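Local structure of cephalosporin acylase (Bacillus halodurans, 2NLZ) at residues Y259-V264 and M452-D457; I433-M439 and G510-W516; Y105-P111 and G398-L403; P111-V117 and G382-V386. The protein probably hydrolyses the amide bond of cephalosporin side chains or gamma-glutamyl compounds, as an N-terminal nucleophile hydrolase of the gamma-glutamyltranspeptidase family. The protein carries 1 engineered substitution. All blocks are in the same frame, centred on the assembly; numbering follows the deposited sequence.

In the fold
The four contacts form two pairs. Interactions 1 and 2 share the sheet-and-helix core expected of an N-terminal nucleophile (Ntn) hydrolase; their centres are 14 Å apart, and they meet where Met452 CE lies 3.7 Å from Trp516 CH2. Interactions 3 and 4 join loops on the same side of the chain's centre, with centres 12 Å apart. They share Pro111, and Gly398 N probably donates to Pro116 O (2.8 Å). About 13 Å separates the nearest atoms of interaction 2 from those of interactions 3 and 4, and about 21 Å those of interactions 1 and 3. In interaction 2 Met439 packs on Thr358, just before strand 359-365, which is probably where the family's N-terminal nucleophile lies.

Interaction 1: residues Y259-V264 and M452-D457; sequences YRGYRV and MMNTID
Tyr259 carries its ring on the side of its carbonyl carbon (chi1 -166°), which sends the hydroxyl to Asp457, while Ile456 holds CG1 anti to its carbonyl carbon (chi1 -66°) and over one face of the Tyr262 ring. Tyr259 OH donates to Asp457 OD2, modelled at 2.5 Å, a length not to be pressed at this resolution; the carboxylate meets the phenol at the ring edge with its plane turned 69° away. The other oxygen, OD1, takes a salt bridge from Arg260 NE at 2.7 Å, though as a hydrogen bond it is bent and weak. Arg260 NH2 also donates to Tyr259 OH (3.2 Å), linking the three polar groups. Beside them Ile456 CG2 touches Tyr259 CD2 at 3.7 Å, and Ile456 CG1 makes a CH-pi contact 3.9 Å from the Tyr262 ring centroid. A phenylalanine at Tyr259 would probably leave Asp457 OD2 without its donor and Arg260 NH2 without that acceptor. Val264 CG1 packs on Met452 CG at 3.9 Å. The type I' turn Tyr259-Tyr262 joins strands 250-259 and 262-266 as a hairpin; residues 262-264 run nearly antiparallel to 452-457; helix 274-283 covers Tyr259 and Val264, and Leu426 of strand 424-428 touches Tyr262 and Ile456.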
loop_
_atom_site.group_PDB
_atom_site.type_symbol
_atom_site.label_atom_id
_atom_site.label_comp_id
_atom_site.label_asym_id
_atom_site.label_seq_id
_atom_site.Cartn_x
_atom_site.Cartn_y
_atom_site.Cartn_z
ATOM N N TYR D 259 -34.470 -3.256 -0.338
ATOM C CA TYR D 259 -33.158 -3.697 0.132
ATOM C C TYR D 259 -32.832 -3.082 1.493
ATOM O O TYR D 259 -32.289 -1.970 1.590
ATOM C CB TYR D 259 -32.046 -3.429 -0.896
ATOM C CG TYR D 259 -30.775 -4.178 -0.572
ATOM C CD1 TYR D 259 -30.661 -5.533 -0.856
ATOM C CD2 TYR D 259 -29.701 -3.538 0.049
ATOM C CE1 TYR D 259 -29.512 -6.236 -0.540
ATOM C CE2 TYR D 259 -28.549 -4.227 0.370
ATOM C CZ TYR D 259 -28.456 -5.582 0.072
ATOM O OH TYR D 259 -27.311 -6.297 0.383
ATOM N N ARG D 260 -33.185 -3.837 2.537
ATOM C CA ARG D 260 -32.901 -3.492 3.931
ATOM C C ARG D 260 -33.478 -2.139 4.320
ATOM O O ARG D 260 -32.803 -1.328 4.963
ATOM C CB ARG D 260 -31.393 -3.563 4.215
ATOM C CG ARG D 260 -30.721 -4.689 3.465
ATOM C CD ARG D 260 -29.492 -5.170 4.147
ATOM N NE ARG D 260 -28.787 -6.151 3.328
ATOM C CZ ARG D 260 -28.967 -7.462 3.416
ATOM N NH1 ARG D 260 -29.835 -7.955 4.288
ATOM N NH2 ARG D 260 -28.278 -8.281 2.633
ATOM N N GLY D 261 -34.730 -1.913 3.910
ATOM C CA GLY D 261 -35.471 -0.689 4.243
ATOM C C GLY D 261 -35.522 0.331 3.120
ATOM O O GLY D 261 -36.512 1.066 2.972
ATOM N N TYR D 262 -34.436 0.381 2.348
ATOM C CA TYR D 262 -34.330 1.234 1.174
ATOM C C TYR D 262 -35.055 0.573 0.004
ATOM O O TYR D 262 -35.342 -0.629 0.036
ATOM C CB TYR D 262 -32.857 1.446 0.801
ATOM C CG TYR D 262 -32.052 2.264 1.796
ATOM C CD1 TYR D 262 -31.794 3.612 1.562
ATOM C CD2 TYR D 262 -31.541 1.684 2.964
ATOM C CE1 TYR D 262 -31.058 4.368 2.463
ATOM C CE2 TYR D 262 -30.800 2.432 3.876
ATOM C CZ TYR D 262 -30.565 3.774 3.615
ATOM O OH TYR D 262 -29.837 4.536 4.497
ATOM N N ARG D 263 -35.355 1.358 -1.024
ATOM C CA ARG D 263 -35.830 0.804 -2.284
ATOM C C ARG D 263 -34.889 1.170 -3.428
ATOM O O ARG D 263 -34.576 2.347 -3.649
ATOM C CB ARG D 263 -37.272 1.226 -2.581
ATOM C CG ARG D 263 -38.285 0.681 -1.583
ATOM C CD ARG D 263 -39.672 0.560 -2.200
ATOM N NE ARG D 263 -39.808 -0.619 -3.058
ATOM C CZ ARG D 263 -40.228 -1.810 -2.642
ATOM N NH1 ARG D 263 -40.553 -1.999 -1.372
ATOM N NH2 ARG D 263 -40.323 -2.819 -3.494
ATOM N N VAL D 264 -34.434 0.142 -4.139
ATOM C CA VAL D 264 -33.527 0.299 -5.271
ATOM C C VAL D 264 -34.329 0.300 -6.576
ATOM O O VAL D 264 -34.994 -0.682 -6.904
ATOM C CB VAL D 264 -32.481 -0.828 -5.300
ATOM C CG1 VAL D 264 -31.453 -0.568 -6.374
ATOM C CG2 VAL D 264 -31.805 -0.944 -3.964
ATOM N N MET D 452 -24.663 -0.149 -4.358
ATOM C CA MET D 452 -25.812 -0.302 -3.458
ATOM C C MET D 452 -25.417 -0.959 -2.143
ATOM O O MET D 452 -25.825 -0.513 -1.063
ATOM C CB MET D 452 -26.989 -1.038 -4.125
ATOM C CG MET D 452 -27.856 -0.164 -5.059
ATOM S SD MET D 452 -28.481 1.345 -4.281
ATOM C CE MET D 452 -27.220 2.569 -4.650
ATOM N N MET D 453 -24.596 -1.997 -2.229
ATOM C CA MET D 453 -24.115 -2.658 -1.020
ATOM C C MET D 453 -23.086 -1.808 -0.273
ATOM O O MET D 453 -23.079 -1.777 0.955
ATOM C CB MET D 453 -23.560 -4.026 -1.355
ATOM C CG MET D 453 -24.629 -4.976 -1.761
ATOM S SD MET D 453 -24.076 -6.637 -1.462
ATOM C CE MET D 453 -24.095 -7.224 -3.119
ATOM N N ASN D 454 -22.240 -1.099 -1.018
ATOM C CA ASN D 454 -21.309 -0.141 -0.423
ATOM C C ASN D 454 -22.040 0.956 0.339
ATOM O O ASN D 454 -21.554 1.453 1.348
ATOM C CB ASN D 454 -20.411 0.483 -1.495
ATOM C CG ASN D 454 -19.435 -0.517 -2.104
ATOM O OD1 ASN D 454 -19.285 -1.638 -1.620
ATOM N ND2 ASN D 454 -18.779 -0.114 -3.192
ATOM N N THR D 455 -23.215 1.329 -0.146
ATOM C CA THR D 455 -23.982 2.397 0.472
ATOM C C THR D 455 -24.863 1.911 1.616
ATOM O O THR D 455 -24.752 2.398 2.747
ATOM C CB THR D 455 -24.810 3.153 -0.572
ATOM O OG1 THR D 455 -23.916 3.672 -1.561
ATOM C CG2 THR D 455 -25.539 4.317 0.058
ATOM N N ILE D 456 -25.712 0.932 1.325
ATOM C CA ILE D 456 -26.690 0.450 2.301
ATOM C C ILE D 456 -26.053 -0.460 3.355
ATOM O O ILE D 456 -26.172 -0.219 4.560
ATOM C CB ILE D 456 -27.896 -0.232 1.601
ATOM C CG1 ILE D 456 -28.694 0.805 0.791
ATOM C CG2 ILE D 456 -28.772 -0.967 2.607
ATOM C CD1 ILE D 456 -29.317 0.252 -0.487
ATOM N N ASP D 457 -25.357 -1.490 2.899
ATOM C CA ASP D 457 -24.761 -2.466 3.807
ATOM C C ASP D 457 -23.543 -1.959 4.540
ATOM O O ASP D 457 -23.331 -2.295 5.697
ATOM C CB ASP D 457 -24.375 -3.724 3.049
ATOM C CG ASP D 457 -25.564 -4.440 2.499
ATOM O OD1 ASP D 457 -26.559 -4.575 3.244
ATOM O OD2 ASP D 457 -25.496 -4.867 1.330
#

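Interaction 2: residues I433-M439 and G510-W516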
loop_
_atom_site.group_PDB
_atom_site.type_symbol
_atom_site.label_atom_id
_atom_site.label_comp_id
_atom_site.label_asym_id
_atom_site.label_seq_id
_atom_site.Cartn_x
_atom_site.Cartn_y
_atom_site.Cartn_z
ATOM N N ILE D 433 -33.545 9.601 -2.009
ATOM C CA ILE D 433 -32.176 9.817 -1.569
ATOM C C ILE D 433 -31.236 10.124 -2.748
ATOM O O ILE D 433 -30.292 10.892 -2.591
ATOM C CB ILE D 433 -31.654 8.783 -0.516
ATOM C CG1 ILE D 433 -31.040 7.569 -1.173
ATOM C CG2 ILE D 433 -32.750 8.379 0.503
ATOM C CD1 ILE D 433 -30.174 6.834 -0.203
ATOM N N GLY D 434 -31.516 9.584 -3.931
ATOM C CA GLY D 434 -30.800 10.077 -5.111
ATOM C C GLY D 434 -30.518 9.206 -6.324
ATOM O O GLY D 434 -30.842 8.007 -6.361
ATOM N N PRO D 435 -29.918 9.828 -7.352
ATOM C CA PRO D 435 -29.522 9.126 -8.564
ATOM C C PRO D 435 -28.119 8.524 -8.458
ATOM O O PRO D 435 -27.230 9.096 -7.809
ATOM C CB PRO D 435 -29.562 10.225 -9.619
ATOM C CG PRO D 435 -29.228 11.481 -8.858
ATOM C CD PRO D 435 -29.613 11.267 -7.418
ATOM N N PHE D 436 -27.948 7.363 -9.084
ATOM C CA PHE D 436 -26.653 6.713 -9.169
ATOM C C PHE D 436 -26.599 5.935 -10.476
ATOM O O PHE D 436 -27.640 5.633 -11.068
ATOM C CB PHE D 436 -26.423 5.780 -7.974
ATOM C CG PHE D 436 -27.283 4.545 -7.988
ATOM C CD1 PHE D 436 -28.525 4.555 -7.400
ATOM C CD2 PHE D 436 -26.836 3.368 -8.582
ATOM C CE1 PHE D 436 -29.309 3.438 -7.406
ATOM C CE2 PHE D 436 -27.622 2.244 -8.596
ATOM C CZ PHE D 436 -28.859 2.277 -8.004
ATOM N N GLY D 437 -25.386 5.628 -10.926
ATOM C CA GLY D 437 -25.185 4.760 -12.079
ATOM C C GLY D 437 -23.729 4.388 -12.196
ATOM O O GLY D 437 -22.852 5.165 -11.803
ATOM N N VAL D 438 -23.462 3.184 -12.695
ATOM C CA VAL D 438 -22.106 2.812 -13.075
ATOM C C VAL D 438 -22.039 2.288 -14.508
ATOM O O VAL D 438 -22.249 1.101 -14.760
ATOM C CB VAL D 438 -21.451 1.813 -12.114
ATOM C CG1 VAL D 438 -19.974 1.623 -12.481
ATOM C CG2 VAL D 438 -21.561 2.297 -10.696
ATOM N N MET D 439 -21.799 3.223 -15.425
ATOM C CA MET D 439 -21.288 3.032 -16.790
ATOM C C MET D 439 -20.514 1.722 -17.040
ATOM O O MET D 439 -19.754 1.282 -16.189
ATOM C CB MET D 439 -20.343 4.224 -17.052
ATOM C CG MET D 439 -20.112 4.648 -18.470
ATOM S SD MET D 439 -18.914 3.644 -19.369
ATOM C CE MET D 439 -17.547 3.510 -18.247
ATOM N N GLY D 510 -15.699 0.440 -15.314
ATOM C CA GLY D 510 -16.785 1.398 -15.353
ATOM C C GLY D 510 -16.512 2.758 -14.744
ATOM O O GLY D 510 -15.482 2.978 -14.112
ATOM N N ARG D 511 -17.462 3.666 -14.949
ATOM C CA ARG D 511 -17.429 5.008 -14.377
ATOM C C ARG D 511 -18.719 5.253 -13.602
ATOM O O ARG D 511 -19.805 4.945 -14.071
ATOM C CB ARG D 511 -17.228 6.064 -15.476
ATOM C CG ARG D 511 -15.860 5.968 -16.176
ATOM C CD ARG D 511 -15.831 6.628 -17.540
ATOM N NE ARG D 511 -14.851 5.995 -18.420
ATOM C CZ ARG D 511 -14.589 6.392 -19.662
ATOM N NH1 ARG D 511 -15.232 7.428 -20.182
ATOM N NH2 ARG D 511 -13.682 5.755 -20.387
ATOM N N GLY D 512 -18.614 5.798 -12.406
ATOM C CA GLY D 512 -19.813 6.024 -11.623
ATOM C C GLY D 512 -20.001 7.463 -11.209
ATOM O O GLY D 512 -19.036 8.231 -11.147
ATOM N N GLN D 513 -21.252 7.839 -10.949
ATOM C CA GLN D 513 -21.552 9.105 -10.285
ATOM C C GLN D 513 -22.681 8.871 -9.289
ATOM O O GLN D 513 -23.593 8.072 -9.529
ATOM C CB GLN D 513 -21.961 10.209 -11.267
ATOM C CG GLN D 513 -21.257 10.206 -12.625
ATOM C CD GLN D 513 -19.873 10.794 -12.568
ATOM O OE1 GLN D 513 -18.987 10.394 -13.332
ATOM N NE2 GLN D 513 -19.672 11.752 -11.662
ATOM N N ILE D 514 -22.606 9.576 -8.165
ATOM C CA ILE D 514 -23.591 9.469 -7.114
ATOM C C ILE D 514 -23.870 10.869 -6.575
ATOM O O ILE D 514 -22.950 11.651 -6.353
ATOM C CB ILE D 514 -23.092 8.543 -5.961
ATOM C CG1 ILE D 514 -23.090 7.069 -6.396
ATOM C CG2 ILE D 514 -23.948 8.696 -4.713
ATOM C CD1 ILE D 514 -22.326 6.128 -5.458
ATOM N N ILE D 515 -25.154 11.180 -6.413
ATOM C CA ILE D 515 -25.592 12.302 -5.588
ATOM C C ILE D 515 -26.605 11.772 -4.565
ATOM O O ILE D 515 -27.636 11.225 -4.958
ATOM C CB ILE D 515 -26.240 13.441 -6.420
ATOM C CG1 ILE D 515 -25.257 14.015 -7.431
ATOM C CG2 ILE D 515 -26.668 14.568 -5.521
ATOM C CD1 ILE D 515 -25.868 15.041 -8.353
ATOM N N TRP D 516 -26.308 11.914 -3.273
ATOM C CA TRP D 516 -27.285 11.593 -2.231
ATOM C C TRP D 516 -27.845 12.844 -1.559
ATOM O O TRP D 516 -27.106 13.761 -1.201
ATOM C CB TRP D 516 -26.743 10.650 -1.135
ATOM C CG TRP D 516 -26.232 9.269 -1.539
ATOM C CD1 TRP D 516 -25.176 8.619 -0.980
ATOM C CD2 TRP D 516 -26.755 8.385 -2.549
ATOM N NE1 TRP D 516 -24.986 7.400 -1.581
ATOM C CE2 TRP D 516 -25.941 7.224 -2.546
ATOM C CE3 TRP D 516 -27.824 8.458 -3.456
ATOM C CZ2 TRP D 516 -26.158 6.140 -3.420
ATOM C CZ3 TRP D 516 -28.045 7.376 -4.335
ATOM C CH2 TRP D 516 -27.215 6.234 -4.304
#
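Gly510 passes beside the Met439 carbonyl as the two chains come together. Arg511 lies alongside Met439, both side chains pointing the same way: the Met439 chain, bent at chi2 and chi3, brings CE to 3.6 Å from Arg511 CD, and the guanidinium continues to a salt bridge with Glu62. Gly512 faces Val438 in a non-hydrogen-bonded pair. At Gln513 the strands exchange bonds with Gly437: Gln513 N donates to Gly437 O (3.2 Å), and Gly437 N returns a weak bond to Gln513 O; the amide side chain reaches Thr528. These are neighbouring antiparallel strands of the layered core expected of an Ntn hydrolase. Ile514 pairs with Phe436, its CG1 3.9 Å from Phe436 CB. Ile515 N then donates almost straight (171°) to Pro435 O at 3.3 Å, and its CB approaches Pro435 CD. At Trp516, Ile514 CG2 covers one face of the indole, and Phe436 CD1 meets the indole edge at CH2, 3.8 Å away, while Trp516 CE3 lies 4.0 Å from Ile433 CG1, beside a classic beta bulge in which Ile433 and Gly434 both face Leu426.

Interaction 3: residues Y105-P111 and G398-L403; sequences YEQELPP and GHNFSL
Tyr105 O approaches Leu403 CD1 at the outer end of a loop-to-loop contact, in which the irregular chain after helix 97-101 packs on the end of a 3-10 segment, Gly398-Asn400, and the residues that follow it. Phe401 N donates to Gly398 O, closing a turn. Tyr105, Glu106 and Gln107 are poorly ordered, but the carbonyls of the latter two lie over Leu403, with Glu106 O roughly 3.5 Å from Leu403 CB. Helix 97-101 touches the same leucine through Met97 and Val100. The extended side chain of Glu108 passes near the imidazole of His399, with OE1 3.7 Å from CE1 and the carboxylate and ring planes 68° apart, a loose approach. Leu109 is the buried centre of the contact. Its CG lies between the backbone N and the carbonyl carbon (chi1 57°), and the methyl groups settle against the turn: CD2 is 3.4 Å from Gly398 O and 4.1 Å from Phe401 CB. Leu403 CD1 touches Leu109 N. His399 carries its ring anti to its own N, which brings ND1 to Leu109 O in a weak bond of 3.0 Å, bent to 120° at the hydrogen. Beyond Pro110, Pro111 sets its CB 4.0 Å from His399 CE1.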
loop_
_atom_site.group_PDB
_atom_site.type_symbol
_atom_site.label_atom_id
_atom_site.label_comp_id
_atom_site.label_asym_id
_atom_site.label_seq_id
_atom_site.Cartn_x
_atom_site.Cartn_y
_atom_site.Cartn_z
ATOM N N TYR D 105 -24.673 -13.450 -42.204
ATOM C CA TYR D 105 -24.606 -13.525 -40.745
ATOM C C TYR D 105 -25.782 -14.316 -40.181
ATOM O O TYR D 105 -26.934 -14.045 -40.516
ATOM C CB TYR D 105 -24.590 -12.119 -40.131
ATOM C CG TYR D 105 -23.745 -11.111 -40.881
ATOM C CD1 TYR D 105 -24.337 -10.144 -41.685
ATOM C CD2 TYR D 105 -22.358 -11.125 -40.786
ATOM C CE1 TYR D 105 -23.570 -9.218 -42.374
ATOM C CE2 TYR D 105 -21.583 -10.203 -41.473
ATOM C CZ TYR D 105 -22.195 -9.253 -42.263
ATOM O OH TYR D 105 -21.434 -8.337 -42.947
ATOM N N GLU D 106 -25.493 -15.293 -39.326
ATOM C CA GLU D 106 -26.557 -16.067 -38.685
ATOM C C GLU D 106 -26.296 -16.336 -37.205
ATOM O O GLU D 106 -27.191 -16.778 -36.486
ATOM C CB GLU D 106 -26.836 -17.370 -39.444
ATOM C CG GLU D 106 -25.666 -18.338 -39.531
ATOM C CD GLU D 106 -26.047 -19.658 -40.172
ATOM O OE1 GLU D 106 -27.249 -19.998 -40.185
ATOM O OE2 GLU D 106 -25.144 -20.364 -40.661
ATOM N N GLN D 107 -25.075 -16.064 -36.757
ATOM C CA GLN D 107 -24.728 -16.189 -35.345
ATOM C C GLN D 107 -25.167 -14.934 -34.591
ATOM O O GLN D 107 -26.046 -14.982 -33.730
ATOM C CB GLN D 107 -23.222 -16.416 -35.187
ATOM C CG GLN D 107 -22.773 -16.752 -33.773
ATOM C CD GLN D 107 -23.083 -18.184 -33.383
ATOM O OE1 GLN D 107 -22.251 -19.073 -33.550
ATOM N NE2 GLN D 107 -24.282 -18.414 -32.864
ATOM N N GLU D 108 -24.535 -13.815 -34.923
ATOM C CA GLU D 108 -24.933 -12.500 -34.438
ATOM C C GLU D 108 -24.708 -11.505 -35.573
ATOM O O GLU D 108 -23.828 -11.709 -36.408
ATOM C CB GLU D 108 -24.137 -12.105 -33.186
ATOM C CG GLU D 108 -22.617 -12.130 -33.351
ATOM C CD GLU D 108 -21.870 -11.650 -32.118
ATOM O OE1 GLU D 108 -20.737 -11.153 -32.274
ATOM O OE2 GLU D 108 -22.410 -11.764 -30.998
ATOM N N LEU D 109 -25.504 -10.442 -35.620
ATOM C CA LEU D 109 -25.345 -9.437 -36.674
ATOM C C LEU D 109 -24.072 -8.591 -36.452
ATOM O O LEU D 109 -23.573 -8.519 -35.326
ATOM C CB LEU D 109 -26.619 -8.592 -36.852
ATOM C CG LEU D 109 -27.291 -7.782 -35.749
ATOM C CD1 LEU D 109 -28.124 -6.698 -36.398
ATOM C CD2 LEU D 109 -28.173 -8.661 -34.883
ATOM N N PRO D 110 -23.532 -7.968 -37.525
ATOM C CA PRO D 110 -22.216 -7.333 -37.437
ATOM C C PRO D 110 -22.194 -6.157 -36.473
ATOM O O PRO D 110 -23.206 -5.487 -36.296
ATOM C CB PRO D 110 -21.969 -6.836 -38.865
ATOM C CG PRO D 110 -23.320 -6.651 -39.425
ATOM C CD PRO D 110 -24.116 -7.789 -38.865
ATOM N N PRO D 111 -21.049 -5.920 -35.829
ATOM C CA PRO D 111 -20.942 -4.791 -34.912
ATOM C C PRO D 111 -20.985 -3.420 -35.610
ATOM O O PRO D 111 -21.387 -2.426 -35.003
ATOM C CB PRO D 111 -19.589 -5.018 -34.229
ATOM C CG PRO D 111 -18.825 -5.896 -35.150
ATOM C CD PRO D 111 -19.812 -6.719 -35.899
ATOM N N GLY D 398 -28.540 -2.471 -32.134
ATOM C CA GLY D 398 -29.117 -3.693 -32.693
ATOM C C GLY D 398 -28.220 -4.918 -32.640
ATOM O O GLY D 398 -28.687 -6.045 -32.828
ATOM N N HIS D 399 -26.933 -4.700 -32.373
ATOM C CA HIS D 399 -25.971 -5.783 -32.178
ATOM C C HIS D 399 -26.330 -6.685 -30.982
ATOM O O HIS D 399 -25.900 -7.839 -30.924
ATOM C CB HIS D 399 -24.566 -5.204 -32.024
ATOM C CG HIS D 399 -23.492 -6.233 -31.854
ATOM N ND1 HIS D 399 -22.890 -6.861 -32.923
ATOM C CD2 HIS D 399 -22.902 -6.732 -30.741
ATOM C CE1 HIS D 399 -21.976 -7.703 -32.476
ATOM N NE2 HIS D 399 -21.965 -7.645 -31.157
ATOM N N ASN D 400 -27.135 -6.159 -30.055
ATOM C CA ASN D 400 -27.593 -6.896 -28.871
ATOM C C ASN D 400 -28.644 -7.973 -29.162
ATOM O O ASN D 400 -28.856 -8.878 -28.348
ATOM C CB ASN D 400 -28.140 -5.927 -27.811
ATOM C CG ASN D 400 -27.081 -5.461 -26.827
ATOM O OD1 ASN D 400 -26.372 -6.272 -26.225
ATOM N ND2 ASN D 400 -26.978 -4.147 -26.649
ATOM N N PHE D 401 -29.305 -7.860 -30.312
ATOM C CA PHE D 401 -30.341 -8.806 -30.713
ATOM C C PHE D 401 -29.757 -10.190 -30.961
ATOM O O PHE D 401 -28.648 -10.321 -31.477
ATOM C CB PHE D 401 -31.028 -8.340 -32.000
ATOM C CG PHE D 401 -32.114 -7.307 -31.795
ATOM C CD1 PHE D 401 -33.287 -7.628 -31.122
ATOM C CD2 PHE D 401 -31.981 -6.027 -32.328
ATOM C CE1 PHE D 401 -34.292 -6.692 -30.955
ATOM C CE2 PHE D 401 -32.984 -5.081 -32.170
ATOM C CZ PHE D 401 -34.141 -5.413 -31.478
ATOM N N SER D 402 -30.518 -11.218 -30.601
ATOM C CA SER D 402 -30.131 -12.596 -30.871
ATOM C C SER D 402 -30.688 -13.026 -32.219
ATOM O O SER D 402 -31.763 -12.586 -32.623
ATOM C CB SER D 402 -30.658 -13.522 -29.770
ATOM O OG SER D 402 -30.168 -14.846 -29.914
ATOM N N LEU D 403 -29.950 -13.882 -32.915
ATOM C CA LEU D 403 -30.426 -14.435 -34.178
ATOM C C LEU D 403 -30.880 -15.890 -34.030
ATOM O O LEU D 403 -31.138 -16.583 -35.018
ATOM C CB LEU D 403 -29.370 -14.274 -35.265
ATOM C CG LEU D 403 -29.127 -12.816 -35.661
ATOM C CD1 LEU D 403 -28.007 -12.692 -36.683
ATOM C CD2 LEU D 403 -30.400 -12.181 -36.195
#

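Interaction 4: residues P111-V117 and G382-V386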
loop_
_atom_site.group_PDB
_atom_site.type_symbol
_atom_site.label_atom_id
_atom_site.label_comp_id
_atom_site.label_asym_id
_atom_site.label_seq_id
_atom_site.Cartn_x
_atom_site.Cartn_y
_atom_site.Cartn_z
ATOM N N PRO D 111 -21.049 -5.920 -35.829
ATOM C CA PRO D 111 -20.942 -4.791 -34.912
ATOM C C PRO D 111 -20.985 -3.420 -35.610
ATOM O O PRO D 111 -21.387 -2.426 -35.003
ATOM C CB PRO D 111 -19.589 -5.018 -34.229
ATOM C CG PRO D 111 -18.825 -5.896 -35.150
ATOM C CD PRO D 111 -19.812 -6.719 -35.899
ATOM N N TYR D 112 -20.596 -3.378 -36.880
ATOM C CA TYR D 112 -20.415 -2.111 -37.579
ATOM C C TYR D 112 -21.150 -2.028 -38.918
ATOM O O TYR D 112 -21.510 -3.051 -39.507
ATOM C CB TYR D 112 -18.920 -1.837 -37.751
ATOM C CG TYR D 112 -18.176 -1.861 -36.431
ATOM C CD1 TYR D 112 -17.210 -2.823 -36.169
ATOM C CD2 TYR D 112 -18.471 -0.935 -35.423
ATOM C CE1 TYR D 112 -16.535 -2.851 -34.943
ATOM C CE2 TYR D 112 -17.801 -0.950 -34.202
ATOM C CZ TYR D 112 -16.836 -1.909 -33.967
ATOM O OH TYR D 112 -16.182 -1.917 -32.755
ATOM N N GLY D 113 -21.377 -0.809 -39.395
ATOM C CA GLY D 113 -22.104 -0.618 -40.641
ATOM C C GLY D 113 -23.557 -0.252 -40.427
ATOM O O GLY D 113 -23.959 0.113 -39.331
ATOM N N VAL D 114 -24.350 -0.351 -41.481
ATOM C CA VAL D 114 -25.713 0.152 -41.441
ATOM C C VAL D 114 -26.662 -0.853 -40.821
ATOM O O VAL D 114 -27.797 -0.508 -40.453
ATOM C CB VAL D 114 -26.218 0.532 -42.845
ATOM C CG1 VAL D 114 -25.629 1.862 -43.269
ATOM C CG2 VAL D 114 -25.877 -0.554 -43.857
ATOM N N ILE D 115 -26.185 -2.089 -40.694
ATOM C CA ILE D 115 -27.026 -3.207 -40.271
ATOM C C ILE D 115 -27.469 -3.202 -38.786
ATOM O O ILE D 115 -28.654 -3.397 -38.514
ATOM C CB ILE D 115 -26.414 -4.561 -40.710
ATOM C CG1 ILE D 115 -26.249 -4.582 -42.233
ATOM C CG2 ILE D 115 -27.286 -5.732 -40.278
ATOM C CD1 ILE D 115 -24.912 -5.116 -42.707
ATOM N N PRO D 116 -26.546 -2.939 -37.829
ATOM C CA PRO D 116 -26.958 -2.973 -36.417
ATOM C C PRO D 116 -27.569 -1.675 -35.879
ATOM O O PRO D 116 -27.782 -1.557 -34.674
ATOM C CB PRO D 116 -25.635 -3.226 -35.693
ATOM C CG PRO D 116 -24.651 -2.482 -36.520
ATOM C CD PRO D 116 -25.111 -2.622 -37.951
ATOM N N VAL D 117 -27.831 -0.711 -36.755
ATOM C CA VAL D 117 -28.404 0.570 -36.346
ATOM C C VAL D 117 -29.909 0.473 -36.061
ATOM O O VAL D 117 -30.685 0.094 -36.935
ATOM C CB VAL D 117 -28.169 1.648 -37.419
ATOM C CG1 VAL D 117 -28.728 2.988 -36.960
ATOM C CG2 VAL D 117 -26.682 1.762 -37.753
ATOM N N GLY D 382 -20.090 3.739 -31.856
ATOM C CA GLY D 382 -21.299 3.104 -32.344
ATOM C C GLY D 382 -21.070 2.301 -33.605
ATOM O O GLY D 382 -20.115 1.546 -33.705
ATOM N N SER D 383 -21.952 2.481 -34.577
ATOM C CA SER D 383 -21.919 1.702 -35.811
ATOM C C SER D 383 -20.845 2.147 -36.792
ATOM O O SER D 383 -20.505 1.413 -37.708
ATOM C CB SER D 383 -23.290 1.758 -36.488
ATOM O OG SER D 383 -23.643 3.086 -36.849
ATOM N N GLY D 384 -20.333 3.355 -36.608
ATOM C CA GLY D 384 -19.411 3.957 -37.564
ATOM C C GLY D 384 -20.114 4.741 -38.656
ATOM O O GLY D 384 -19.483 5.505 -39.403
ATOM N N VAL D 385 -21.424 4.551 -38.750
ATOM C CA VAL D 385 -22.231 5.323 -39.665
ATOM C C VAL D 385 -22.418 6.713 -39.095
ATOM O O VAL D 385 -23.013 6.890 -38.035
ATOM C CB VAL D 385 -23.592 4.671 -39.909
ATOM C CG1 VAL D 385 -24.401 5.477 -40.925
ATOM C CG2 VAL D 385 -23.395 3.263 -40.403
ATOM N N VAL D 386 -21.864 7.696 -39.786
ATOM C CA VAL D 386 -22.123 9.078 -39.456
ATOM C C VAL D 386 -22.799 9.691 -40.668
ATOM O O VAL D 386 -22.256 9.628 -41.768
ATOM C CB VAL D 386 -20.828 9.836 -39.119
ATOM C CG1 VAL D 386 -21.124 11.301 -38.837
ATOM C CG2 VAL D 386 -20.134 9.205 -37.919
#
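Ser383 buries the most surface here, and Gly113, Tyr112 and Val117 are gathered round it. Gly113 N donates to Ser383 O at 2.9 Å, nearly straight (172°) and aimed at a lone pair in the carbonyl plane. The Tyr112 ring stands beside this bond with its edge at the Gly382 carbonyl, CD2 lying 3.4 Å from Gly382 O; the Tyr112 and Trp174 rings also meet edge-to-face. Ser383 OG, held between its backbone N and carbonyl carbon (chi1 62°), accepts from Val385 N at 3.3 Å: an ST turn that bends the loop between strands 370-376 and 386-387. The same hydroxyl bonds Met394 O and lies 3.4 Å from Val117 CG2. Without the Ser383 hydroxyl, as with an alanine here, Val385 N is likely to lose the acceptor that closes the turn, and Met394 O its partner. Val385 points CG2, anti to its carbonyl carbon, into the loop 111-117, where it touches Gly113 O and sits 3.9 Å from Val114 CG1. Phe232 of helix 223-234 packs on Val114, Val117 and Val385.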